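Local coordinates for protein cyanophycinase-like exopeptidase (actinobacterium SCGC AAA027-L06, PDB 6NQC) that probably cleaves peptide bonds as a serine exopeptidase of family S51, the family that includes cyanophycinase, at residues 183-188 against 212-217; 216-221 against 239-244; 165-170 against 203-208. All blocks are in the same frame, centred on the assembly; numbering follows the deposited sequence.

Interaction 1 of 3, residues 183-188 against 212-217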
loop_
_atom_site.group_PDB
_atom_site.type_symbol
_atom_site.label_atom_id
_atom_site.label_comp_id
_atom_site.label_asym_id
_atom_site.label_seq_id
_atom_site.Cartn_x
_atom_site.Cartn_y
_atom_site.Cartn_z
ATOM N N ASN A 183 -0.973 8.002 12.149
ATOM C CA ASN A 183 -1.434 9.390 12.135
ATOM C C ASN A 183 -1.592 9.961 10.736
ATOM O O ASN A 183 -1.764 11.174 10.590
ATOM C CB ASN A 183 -0.479 10.268 12.950
ATOM C CG ASN A 183 0.873 10.412 12.317
ATOM O OD1 ASN A 183 1.393 9.482 11.707
ATOM N ND2 ASN A 183 1.462 11.590 12.468
ATOM N N VAL A 184 -1.559 9.126 9.711
ATOM C CA VAL A 184 -1.659 9.589 8.339
ATOM C C VAL A 184 -2.715 8.745 7.633
ATOM O O VAL A 184 -2.817 7.535 7.862
ATOM C CB VAL A 184 -0.302 9.501 7.611
ATOM C CG1 VAL A 184 -0.502 9.957 6.190
ATOM C CG2 VAL A 184 0.737 10.320 8.341
ATOM N N ARG A 185 -3.512 9.393 6.808
ATOM C CA ARG A 185 -4.424 8.729 5.883
ATOM C C ARG A 185 -4.248 9.309 4.484
ATOM O O ARG A 185 -3.986 10.504 4.318
ATOM C CB ARG A 185 -5.854 8.889 6.342
ATOM C CG ARG A 185 -6.881 8.318 5.362
ATOM C CD ARG A 185 -8.270 8.322 6.037
ATOM N NE ARG A 185 -8.930 9.625 6.127
ATOM C CZ ARG A 185 -9.643 10.209 5.165
ATOM N NH1 ARG A 185 -9.759 9.666 3.955
ATOM N NH2 ARG A 185 -10.193 11.378 5.404
ATOM N N VAL A 186 -4.472 8.458 3.482
ATOM C CA VAL A 186 -4.185 8.748 2.086
ATOM C C VAL A 186 -5.473 8.743 1.268
ATOM O O VAL A 186 -6.257 7.784 1.318
ATOM C CB VAL A 186 -3.217 7.700 1.484
ATOM C CG1 VAL A 186 -3.165 7.808 -0.055
ATOM C CG2 VAL A 186 -1.866 7.813 2.141
ATOM N N ILE A 187 -5.629 9.762 0.428
ATOM C CA ILE A 187 -6.586 9.761 -0.661
ATOM C C ILE A 187 -5.798 9.507 -1.956
ATOM O O ILE A 187 -4.988 10.366 -2.337
ATOM C CB ILE A 187 -7.366 11.077 -0.733
ATOM C CG1 ILE A 187 -8.113 11.263 0.583
ATOM C CG2 ILE A 187 -8.336 11.014 -1.880
ATOM C CD1 ILE A 187 -8.697 12.645 0.791
ATOM N N PRO A 188 -5.982 8.367 -2.606
ATOM C CA PRO A 188 -5.233 8.070 -3.836
ATOM C C PRO A 188 -5.915 8.695 -5.041
ATOM O O PRO A 188 -6.916 9.346 -4.909
ATOM C CB PRO A 188 -5.283 6.549 -3.911
ATOM C CG PRO A 188 -6.586 6.164 -3.203
ATOM C CD PRO A 188 -6.814 7.233 -2.149
ATOM N N SER A 212 -5.816 12.486 11.611
ATOM C CA SER A 212 -4.825 13.429 12.126
ATOM C C SER A 212 -4.309 14.182 10.905
ATOM O O SER A 212 -4.835 15.240 10.565
ATOM C CB SER A 212 -3.711 12.725 12.895
ATOM O OG SER A 212 -4.256 11.982 13.982
ATOM N N ILE A 213 -3.319 13.596 10.195
ATOM C CA ILE A 213 -2.772 14.142 8.966
ATOM C C ILE A 213 -3.421 13.434 7.783
ATOM O O ILE A 213 -3.511 12.186 7.741
ATOM C CB ILE A 213 -1.235 14.004 8.904
ATOM C CG1 ILE A 213 -0.579 14.821 9.998
ATOM C CG2 ILE A 213 -0.742 14.376 7.473
ATOM C CD1 ILE A 213 0.866 14.510 10.189
ATOM N N LEU A 214 -3.893 14.224 6.836
ATOM C CA LEU A 214 -4.570 13.733 5.645
ATOM C C LEU A 214 -3.783 14.198 4.439
ATOM O O LEU A 214 -3.513 15.404 4.294
ATOM C CB LEU A 214 -6.003 14.264 5.557
ATOM C CG LEU A 214 -6.792 13.864 4.324
ATOM C CD1 LEU A 214 -7.021 12.325 4.352
ATOM C CD2 LEU A 214 -8.125 14.577 4.216
ATOM N N ILE A 215 -3.465 13.260 3.541
ATOM C CA ILE A 215 -2.698 13.618 2.356
ATOM C C ILE A 215 -3.385 13.051 1.139
ATOM O O ILE A 215 -4.079 12.021 1.202
ATOM C CB ILE A 215 -1.235 13.112 2.396
ATOM C CG1 ILE A 215 -1.154 11.586 2.354
ATOM C CG2 ILE A 215 -0.597 13.634 3.660
ATOM C CD1 ILE A 215 0.282 11.046 2.233
ATOM N N GLY A 216 -3.148 13.699 0.009
ATOM C CA GLY A 216 -3.571 13.190 -1.278
ATOM C C GLY A 216 -2.354 12.842 -2.112
ATOM O O GLY A 216 -1.351 13.560 -2.093
ATOM N N ILE A 217 -2.453 11.740 -2.844
ATOM C CA ILE A 217 -1.385 11.285 -3.737
ATOM C C ILE A 217 -1.990 11.171 -5.127
ATOM O O ILE A 217 -2.953 10.421 -5.331
ATOM C CB ILE A 217 -0.780 9.955 -3.272
ATOM C CG1 ILE A 217 -0.226 10.123 -1.837
ATOM C CG2 ILE A 217 0.350 9.518 -4.219
ATOM C CD1 ILE A 217 0.349 8.811 -1.250
#

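Interaction 2 of 3, residues 216-221 against 239-244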
loop_
_atom_site.group_PDB
_atom_site.type_symbol
_atom_site.label_atom_id
_atom_site.label_comp_id
_atom_site.label_asym_id
_atom_site.label_seq_id
_atom_site.Cartn_x
_atom_site.Cartn_y
_atom_site.Cartn_z
ATOM N N GLY A 216 -3.148 13.699 0.009
ATOM C CA GLY A 216 -3.571 13.190 -1.278
ATOM C C GLY A 216 -2.354 12.842 -2.112
ATOM O O GLY A 216 -1.351 13.560 -2.093
ATOM N N ILE A 217 -2.453 11.740 -2.844
ATOM C CA ILE A 217 -1.385 11.285 -3.737
ATOM C C ILE A 217 -1.990 11.171 -5.127
ATOM O O ILE A 217 -2.953 10.421 -5.331
ATOM C CB ILE A 217 -0.780 9.955 -3.272
ATOM C CG1 ILE A 217 -0.226 10.123 -1.837
ATOM C CG2 ILE A 217 0.350 9.518 -4.219
ATOM C CD1 ILE A 217 0.349 8.811 -1.250
ATOM N N ASP A 218 -1.442 11.943 -6.068
ATOM C CA ASP A 218 -1.876 11.898 -7.453
ATOM C C ASP A 218 -1.593 10.534 -8.096
ATOM O O ASP A 218 -0.780 9.729 -7.616
ATOM C CB ASP A 218 -1.153 12.950 -8.309
ATOM C CG ASP A 218 -1.644 14.362 -8.061
ATOM O OD1 ASP A 218 -2.709 14.504 -7.453
ATOM O OD2 ASP A 218 -0.956 15.316 -8.457
ATOM N N GLU A 219 -2.237 10.309 -9.244
ATOM C CA GLU A 219 -1.930 9.136 -10.047
ATOM C C GLU A 219 -0.444 9.089 -10.412
ATOM O O GLU A 219 0.239 10.123 -10.542
ATOM C CB GLU A 219 -2.810 9.129 -11.294
ATOM C CG GLU A 219 -4.282 8.943 -10.919
ATOM C CD GLU A 219 -5.172 8.522 -12.052
ATOM O OE1 GLU A 219 -4.927 8.953 -13.192
ATOM O OE2 GLU A 219 -6.112 7.775 -11.775
ATOM N N VAL A 220 0.063 7.862 -10.457
ATOM C CA VAL A 220 1.441 7.538 -10.807
ATOM C C VAL A 220 2.420 8.342 -9.977
ATOM O O VAL A 220 3.476 8.752 -10.453
ATOM C CB VAL A 220 1.650 7.772 -12.323
ATOM C CG1 VAL A 220 2.946 7.109 -12.780
ATOM C CG2 VAL A 220 0.471 7.253 -13.092
ATOM N N THR A 221 2.083 8.538 -8.706
ATOM C CA THR A 221 2.926 9.224 -7.737
ATOM C C THR A 221 2.904 8.389 -6.466
ATOM O O THR A 221 1.934 7.653 -6.201
ATOM C CB THR A 221 2.427 10.630 -7.455
ATOM O OG1 THR A 221 2.232 11.316 -8.707
ATOM C CG2 THR A 221 3.392 11.430 -6.620
ATOM N N LYS A 239 2.028 15.004 -7.971
ATOM C CA LYS A 239 2.164 15.651 -6.675
ATOM C C LYS A 239 1.556 14.854 -5.524
ATOM O O LYS A 239 0.672 14.014 -5.688
ATOM C CB LYS A 239 1.535 17.049 -6.695
ATOM C CG LYS A 239 1.955 17.908 -7.886
ATOM C CD LYS A 239 1.314 19.305 -7.790
ATOM C CE LYS A 239 1.381 20.077 -9.115
ATOM N NZ LYS A 239 0.021 20.540 -9.554
ATOM N N VAL A 240 2.084 15.143 -4.351
ATOM C CA VAL A 240 1.494 14.770 -3.077
ATOM C C VAL A 240 0.974 16.049 -2.444
ATOM O O VAL A 240 1.705 17.047 -2.347
ATOM C CB VAL A 240 2.513 14.098 -2.149
ATOM C CG1 VAL A 240 1.933 13.944 -0.747
ATOM C CG2 VAL A 240 2.934 12.771 -2.723
ATOM N N HIS A 241 -0.259 16.006 -1.975
ATOM C CA HIS A 241 -0.937 17.152 -1.394
ATOM C C HIS A 241 -1.119 16.957 0.098
ATOM O O HIS A 241 -1.696 15.956 0.544
ATOM C CB HIS A 241 -2.281 17.341 -2.086
ATOM C CG HIS A 241 -2.185 17.272 -3.567
ATOM N ND1 HIS A 241 -2.146 18.400 -4.363
ATOM C CD2 HIS A 241 -2.080 16.214 -4.406
ATOM C CE1 HIS A 241 -2.039 18.042 -5.628
ATOM N NE2 HIS A 241 -2.001 16.722 -5.683
ATOM N N ILE A 242 -0.587 17.901 0.868
ATOM C CA ILE A 242 -0.849 17.936 2.306
ATOM C C ILE A 242 -2.168 18.655 2.518
ATOM O O ILE A 242 -2.294 19.837 2.212
ATOM C CB ILE A 242 0.293 18.627 3.055
ATOM C CG1 ILE A 242 1.629 18.047 2.616
ATOM C CG2 ILE A 242 0.094 18.509 4.566
ATOM C CD1 ILE A 242 1.660 16.506 2.556
ATOM N N LEU A 243 -3.159 17.952 3.068
ATOM C CA LEU A 243 -4.516 18.495 3.102
ATOM C C LEU A 243 -4.980 18.942 4.479
ATOM O O LEU A 243 -5.661 19.965 4.582
ATOM C CB LEU A 243 -5.523 17.459 2.570
ATOM C CG LEU A 243 -5.235 16.958 1.157
ATOM C CD1 LEU A 243 -6.201 15.893 0.772
ATOM C CD2 LEU A 243 -5.288 18.098 0.159
ATOM N N LYS A 244 -4.649 18.192 5.525
ATOM C CA LYS A 244 -5.148 18.451 6.871
ATOM C C LYS A 244 -4.131 17.928 7.866
ATOM O O LYS A 244 -3.438 16.938 7.597
ATOM C CB LYS A 244 -6.514 17.786 7.098
ATOM C CG LYS A 244 -7.084 18.071 8.448
ATOM C CD LYS A 244 -8.554 17.739 8.507
ATOM C CE LYS A 244 -8.769 16.374 9.112
ATOM N NZ LYS A 244 -9.709 15.589 8.304
#

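Interaction 3 of 3, residues 165-170 against 203-208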
loop_
_atom_site.group_PDB
_atom_site.type_symbol
_atom_site.label_atom_id
_atom_site.label_comp_id
_atom_site.label_asym_id
_atom_site.label_seq_id
_atom_site.Cartn_x
_atom_site.Cartn_y
_atom_site.Cartn_z
ATOM N N PRO A 165 -12.630 5.422 4.766
ATOM C CA PRO A 165 -13.925 6.126 4.656
ATOM C C PRO A 165 -14.916 5.332 3.831
ATOM O O PRO A 165 -14.553 4.713 2.833
ATOM C CB PRO A 165 -13.570 7.416 3.927
ATOM C CG PRO A 165 -12.301 7.033 3.145
ATOM C CD PRO A 165 -11.566 6.115 4.021
ATOM N N ASN A 166 -16.169 5.365 4.254
ATOM C CA ASN A 166 -17.261 4.708 3.536
ATOM C C ASN A 166 -18.247 5.751 3.025
ATOM O O ASN A 166 -19.096 6.244 3.791
ATOM C CB ASN A 166 -17.973 3.679 4.414
ATOM C CG ASN A 166 -18.862 2.739 3.606
ATOM O OD1 ASN A 166 -19.428 3.133 2.584
ATOM N ND2 ASN A 166 -18.994 1.502 4.064
ATOM N N PHE A 167 -18.169 6.025 1.705
ATOM C CA PHE A 167 -19.042 7.026 1.087
ATOM C C PHE A 167 -20.507 6.642 1.171
ATOM O O PHE A 167 -21.383 7.508 1.202
ATOM C CB PHE A 167 -18.780 7.234 -0.416
ATOM C CG PHE A 167 -17.365 7.256 -0.792
ATOM C CD1 PHE A 167 -16.931 6.584 -1.919
ATOM C CD2 PHE A 167 -16.460 7.946 -0.015
ATOM C CE1 PHE A 167 -15.613 6.591 -2.258
ATOM C CE2 PHE A 167 -15.130 7.958 -0.346
ATOM C CZ PHE A 167 -14.702 7.290 -1.475
ATOM N N ARG A 168 -20.797 5.350 1.114
ATOM C CA ARG A 168 -22.176 4.891 1.084
ATOM C C ARG A 168 -22.872 5.094 2.415
ATOM O O ARG A 168 -24.102 4.956 2.471
ATOM C CB ARG A 168 -22.206 3.413 0.663
ATOM C CG ARG A 168 -22.173 3.208 -0.886
ATOM C CD ARG A 168 -21.025 2.277 -1.366
ATOM N NE ARG A 168 -19.703 2.902 -1.218
ATOM C CZ ARG A 168 -18.716 2.441 -0.435
ATOM N NH1 ARG A 168 -18.873 1.328 0.302
ATOM N NH2 ARG A 168 -17.562 3.120 -0.371
ATOM N N LEU A 169 -22.128 5.451 3.476
ATOM C CA LEU A 169 -22.692 5.468 4.810
ATOM C C LEU A 169 -22.520 6.850 5.420
ATOM O O LEU A 169 -23.332 7.745 5.164
ATOM C CB LEU A 169 -22.032 4.368 5.654
ATOM C CG LEU A 169 -22.330 2.912 5.331
ATOM C CD1 LEU A 169 -21.783 2.052 6.467
ATOM C CD2 LEU A 169 -23.827 2.695 5.117
ATOM N N SER A 170 -21.520 7.057 6.266
ATOM C CA SER A 170 -21.286 8.367 6.879
ATOM C C SER A 170 -19.843 8.400 7.383
ATOM O O SER A 170 -19.161 7.376 7.423
ATOM C CB SER A 170 -22.278 8.643 8.022
ATOM O OG SER A 170 -21.878 8.024 9.238
ATOM N N LYS A 203 -17.156 14.806 0.845
ATOM C CA LYS A 203 -17.022 15.377 2.180
ATOM C C LYS A 203 -16.542 14.331 3.172
ATOM O O LYS A 203 -15.760 14.647 4.092
ATOM C CB LYS A 203 -18.353 15.976 2.657
ATOM C CG LYS A 203 -18.769 17.248 1.902
ATOM C CD LYS A 203 -20.206 17.699 2.215
ATOM C CE LYS A 203 -20.733 18.695 1.162
ATOM N NZ LYS A 203 -21.958 18.184 0.425
ATOM N N ILE A 204 -17.032 13.090 3.019
ATOM C CA ILE A 204 -16.580 11.977 3.849
ATOM C C ILE A 204 -15.110 11.658 3.549
ATOM O O ILE A 204 -14.280 11.538 4.453
ATOM C CB ILE A 204 -17.494 10.767 3.608
ATOM C CG1 ILE A 204 -18.925 11.042 4.124
ATOM C CG2 ILE A 204 -16.947 9.491 4.269
ATOM C CD1 ILE A 204 -19.989 10.028 3.707
ATOM N N LEU A 205 -14.781 11.491 2.268
ATOM C CA LEU A 205 -13.419 11.198 1.851
ATOM C C LEU A 205 -12.440 12.225 2.396
ATOM O O LEU A 205 -11.308 11.879 2.771
ATOM C CB LEU A 205 -13.353 11.152 0.325
ATOM C CG LEU A 205 -12.088 10.696 -0.370
ATOM C CD1 LEU A 205 -11.505 9.454 0.241
ATOM C CD2 LEU A 205 -12.424 10.378 -1.855
ATOM N N LEU A 206 -12.863 13.479 2.495
ATOM C CA LEU A 206 -11.960 14.546 2.925
ATOM C C LEU A 206 -11.925 14.777 4.427
ATOM O O LEU A 206 -11.120 15.591 4.882
ATOM C CB LEU A 206 -12.327 15.852 2.218
ATOM C CG LEU A 206 -11.925 15.892 0.739
ATOM C CD1 LEU A 206 -12.530 17.081 0.018
ATOM C CD2 LEU A 206 -10.393 15.892 0.667
ATOM N N ASP A 207 -12.761 14.097 5.215
ATOM C CA ASP A 207 -12.874 14.513 6.626
ATOM C C ASP A 207 -13.518 13.394 7.429
ATOM O O ASP A 207 -14.748 13.286 7.470
ATOM C CB ASP A 207 -13.678 15.815 6.735
ATOM C CG ASP A 207 -13.915 16.256 8.143
ATOM O OD1 ASP A 207 -13.195 15.771 9.056
ATOM O OD2 ASP A 207 -14.835 17.087 8.325
ATOM N N LEU A 208 -12.670 12.593 8.082
ATOM C CA LEU A 208 -13.096 11.581 9.020
ATOM C C LEU A 208 -12.768 12.012 10.433
ATOM O O LEU A 208 -11.727 12.658 10.669
ATOM C CB LEU A 208 -12.447 10.215 8.773
ATOM C CG LEU A 208 -12.770 9.587 7.408
ATOM C CD1 LEU A 208 -11.983 8.240 7.281
ATOM C CD2 LEU A 208 -14.242 9.302 7.233
#

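Interaction 1 of 3, residues 183-188 against 212-217
Val-184 to Ile-187 run parallel to Ile-213 to Gly-216 in strict pairs, and the evidence is first the backbone. Arg-185 reaches both neighbours of its partner Leu-214, giving its N to Ile-213 O (2.9 Å) and taking Ile-215 N on its own O (2.9 Å). Ile-187 repeats this with Ile-215 and Ile-217, while Ile-213 N meets Asn-183 O. The local strand axes lie 29° apart.

Apolar packing differs on the two faces. On one, the CG2 branch of Val-186 leans on Ile-215 CG1 (3.8 Å) and its CG1 branch on Ile-217 CD1 (3.8 Å); the side chains of Val-186 and Ile-217 also touch Leu-28 of strand 26-29. On the other, Ile-187 CD1 meets Leu-214 CD1 at 3.9 Å.

A flat polar group also lies on that second face. Arg-185 leaves the sheet extended and bends at chi3 (76°), laying its guanidinium over Leu-214, whose CD1 sits over the centre of the plane, 3.5 Å from Arg-185 CZ. Asp-211 pairs with NE, and Leu-205 O accepts from NH2. The pairing is that of a beta-alpha-beta unit, strand 184-187, helix 199-205 and strand 213-217.

Interaction 2 of 3, residues 216-221 against 239-244
His-241 and Asp-218 make the polar core of this contact. His-241 NE2 donates to Asp-218 OD1 (2.9 Å, angle at the hydrogen 142°), with a weak second hydrogen bond to Asp-218 OD2. Asp-218 CG lies opposite its carbonyl carbon (chi1 -74°), which brings the carboxylate to His-241 NE2 and Lys-239 N. That CG is at the ring edge in the plane of His-241, with OD1 tilted somewhat from it; the carboxylate is turned 56° from the ring, and NE2 comes to OD1 from above the carboxylate plane. Asp-218 OD2 also receives Lys-239 N at 3.0 Å, and Asp-218 N gives a bond to Lys-239 O (3.0 Å), gripping the aspartate by main chain and side chain.

Next to it the antiparallel ladder sets the register. Gly-216 and His-241 form a hydrogen-bonded pair, with Gly-216 N to His-241 O and His-241 N to Gly-216 O both at 2.7 Å. Ile-217 and Val-240 follow as a non-hydrogen-bonded pair, touching through Ile-217 CG1 and Val-240 CG2 at 4.2 Å.

Further out, Asp-218 to Thr-221 form a type II turn, within which Thr-221 OG1 donates to Glu-219 O; it also hydrogen-bonds to Ala-238 N. Glu-219 bonds through OE2 to His-189 ND1, consistent with a Ser-His-Glu triad with Ser-154. The ring of Phe-190 meets that of His-241. Acceptance by a carboxylate would be expected to keep the proton on NE2 and raise the basicity of His-241, while the N-H groups of His-241 and Lys-239 should stabilise the charge on Asp-218.

Interaction 3 of 3, residues 165-170 against 203-208
Ile-204 points from helix 199-205 into the bend of 165-170, and its two branches divide the work. CG1 stands opposite the carbonyl carbon (chi1 -67°) and the chain continues extended, which carries CD1 into the curve of the loop: it lies 3.8 Å from Ser-170 CA and equally close to Phe-167 O. The CG2 branch rests instead on Pro-165 CB, at 4.0 Å.

Two leucines meet different parts of the Pro-165 ring. Its CG meets Leu-205 CD1 at 3.9 Å, the two side chains being inclined to each other, whereas Leu-208 comes in at about a right angle and sets CD1 3.8 Å from Pro-165 CB. Arg-185 touches both Pro-165 and Leu-208.

Phe-167 reaches Leu-205 with the CE2-CZ side of its ring. Phe-167 CE2 lies 3.7 Å from Leu-205 CB, and Leu-205 CD1 sits at the ring edge, in the ring plane.

Two local turns shape the loop. Asn-166 to Leu-169 make a type I turn closed by Leu-169 N to Asn-166 O, and Asn-166 OD1 accepts from Arg-168 N (3.0 Å) in an Asx turn. The contact rests on van der Waals packing, with no hydrogen bond between the two segments: the loop joining strands 163-164 and 175-176 packs against helix 199-205 and the loop that follows it.

From the N terminus, segment 165-170 comes first, and interaction 3 closes its loop at 203-208. Segment 183-188 lies inside that span but finds its partner beyond it, at 212-217, so interactions 1 and 3 cross; they meet where Ile-187 packs on Leu-205. Interaction 2 starts where interaction 1 ends, sharing Gly-216 and Ile-217, and closes a loop to 239-244 that passes through strands 221-225 and 232-236 of the large sheet. It follows interaction 3 in series. Interactions 1 and 2, centres 8 Å apart, assemble neighbouring strands of one four-stranded sheet, while interaction 3 links helix 199-205 to the loop between strands 163-164 and 175-176.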